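Local structure of ABC transporter binding protein AcbH (Actinoplanes, 3OO8) at residues I196-I201 with V283-N288. The protein is an extracellular solute-binding protein of an ABC transporter that recognises beta-D-galactopyranose as its exclusive substrate. The protein carries 2 engineered substitutions. Residues are numbered along the deposited sequence; the frame is centred on the assembly and turned at random.
Sequences ILNLRI and VFPAIN
Arg200, near the end of helix 191-201, reaches across to the backbone of Phe284 and Pro285, tying this helix to the loop that follows strand 279-282 in one lobe of the class 2 solute-binding fold. Its CB packs on Ile287 CD1, CG lies near Pro285 O, and the bend at chi2 (-80°) carries Arg200 CD to 3.2 Å from that same Pro285 O. Beyond it, Arg200 NE and NH2 hold Phe284 O from the side, at 2.9 and 2.7 Å; this oxygen lies almost in the guanidinium plane, whereas NE stands well above the carbonyl plane. NE also makes a weak bond to Pro285 O, and NH1 is taken by Tyr295 O, while Ile196 CD1 lies over one face of the group. A leucine in place of Arg200 would probably leave Phe284 O, in a buried residue, without its two guanidinium donors, and Pro285 O without its weak one.

Alongside, Phe284 has CG anti to its own backbone N (chi1 -161°), which sets one face of the ring against Ile196 CG2, a CH-pi contact 4.0 Å from the centroid; Phe261 meets the same ring edge-to-face. Leu197 CD2 bridges Phe284 CZ and Ile287 CD1. At the helix end, Arg200 O accepts from Asn288 N, a water lies 2.8 Å from Arg200 O and accepts from Ile287 N, and Asn288 ND2 donates to Ile201 O at 3.0 Å, while its OD1 takes the Gln290 N-H.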
# COMPACT_ATOMS: atom_id res chain seq x y z
N ILE A 196 -10.89 0.26 0.42
CA ILE A 196 -11.22 1.67 0.62
C ILE A 196 -12.67 1.85 1.10
O ILE A 196 -12.94 2.73 1.94
CB ILE A 196 -10.87 2.54 -0.62
CG1 ILE A 196 -10.75 4.03 -0.27
CG2 ILE A 196 -11.85 2.34 -1.81
CD1 ILE A 196 -9.82 4.37 0.91
N LEU A 197 -13.61 1.07 0.55
CA LEU A 197 -15.00 1.10 1.03
C LEU A 197 -15.04 0.74 2.51
O LEU A 197 -15.72 1.41 3.29
CB LEU A 197 -15.87 0.14 0.24
CG LEU A 197 -16.08 0.59 -1.20
CD1 LEU A 197 -16.90 -0.48 -1.87
CD2 LEU A 197 -16.87 1.91 -1.26
N ASN A 198 -14.31 -0.32 2.90
CA ASN A 198 -14.26 -0.71 4.31
C ASN A 198 -13.67 0.38 5.21
O ASN A 198 -14.24 0.69 6.28
CB ASN A 198 -13.52 -2.06 4.45
CG ASN A 198 -13.88 -2.80 5.73
OD1 ASN A 198 -15.00 -2.70 6.24
ND2 ASN A 198 -12.95 -3.65 6.20
N LEU A 199 -12.58 1.00 4.78
CA LEU A 199 -11.94 2.10 5.55
C LEU A 199 -12.86 3.32 5.67
O LEU A 199 -12.79 4.03 6.65
CB LEU A 199 -10.66 2.57 4.85
CG LEU A 199 -9.51 1.55 4.86
CD1 LEU A 199 -8.36 1.98 3.97
CD2 LEU A 199 -9.02 1.34 6.29
N ARG A 200 -13.66 3.58 4.63
CA ARG A 200 -14.55 4.75 4.63
C ARG A 200 -15.86 4.51 5.38
O ARG A 200 -16.40 5.47 5.91
CB ARG A 200 -14.90 5.11 3.18
CG ARG A 200 -13.70 5.70 2.47
CD ARG A 200 -13.48 7.19 2.81
NE ARG A 200 -12.46 7.80 1.95
CZ ARG A 200 -11.15 7.71 2.16
NH1 ARG A 200 -10.66 7.09 3.24
NH2 ARG A 200 -10.32 8.27 1.31
N ILE A 201 -16.37 3.27 5.38
CA ILE A 201 -17.65 2.93 6.05
C ILE A 201 -17.43 2.52 7.51
O ILE A 201 -18.09 3.05 8.42
CB ILE A 201 -18.36 1.80 5.30
CG1 ILE A 201 -18.73 2.32 3.92
CG2 ILE A 201 -19.67 1.37 6.01
CD1 ILE A 201 -19.15 1.23 2.94
N VAL A 283 -8.20 11.90 -3.33
CA VAL A 283 -8.44 10.74 -2.48
C VAL A 283 -9.89 10.26 -2.59
O VAL A 283 -10.82 11.03 -2.88
CB VAL A 283 -8.03 11.01 -1.01
CG1 VAL A 283 -6.62 11.52 -0.99
CG2 VAL A 283 -8.95 12.03 -0.31
N PHE A 284 -10.09 8.97 -2.36
CA PHE A 284 -11.45 8.45 -2.45
C PHE A 284 -12.37 9.27 -1.53
O PHE A 284 -11.99 9.55 -0.37
CB PHE A 284 -11.48 6.98 -2.06
CG PHE A 284 -12.71 6.25 -2.54
CD1 PHE A 284 -12.68 5.57 -3.76
CD2 PHE A 284 -13.88 6.21 -1.78
CE1 PHE A 284 -13.79 4.86 -4.23
CE2 PHE A 284 -15.00 5.50 -2.22
CZ PHE A 284 -14.96 4.84 -3.46
N PRO A 285 -13.56 9.66 -2.01
CA PRO A 285 -14.43 10.55 -1.20
C PRO A 285 -14.90 9.97 0.13
O PRO A 285 -14.87 8.76 0.34
CB PRO A 285 -15.63 10.81 -2.13
CG PRO A 285 -14.98 10.73 -3.50
CD PRO A 285 -14.12 9.49 -3.38
N ALA A 286 -15.33 10.86 1.02
CA ALA A 286 -15.80 10.46 2.36
C ALA A 286 -17.19 9.84 2.22
O ALA A 286 -18.03 10.30 1.41
CB ALA A 286 -15.88 11.67 3.23
N ILE A 287 -17.42 8.76 2.98
CA ILE A 287 -18.73 8.15 3.05
C ILE A 287 -19.32 8.36 4.44
O ILE A 287 -20.38 8.93 4.60
CB ILE A 287 -18.69 6.64 2.72
CG1 ILE A 287 -18.21 6.44 1.28
CG2 ILE A 287 -20.08 6.01 2.97
CD1 ILE A 287 -18.00 4.96 0.87
N ASN A 288 -18.60 7.88 5.46
CA ASN A 288 -19.07 7.98 6.85
C ASN A 288 -18.20 9.04 7.49
O ASN A 288 -17.00 8.87 7.68
CB ASN A 288 -18.98 6.61 7.55
CG ASN A 288 -19.23 6.68 9.04
OD1 ASN A 288 -19.43 7.75 9.60
ND2 ASN A 288 -19.24 5.52 9.69
O HOH W 1 -15.59 8.06 5.10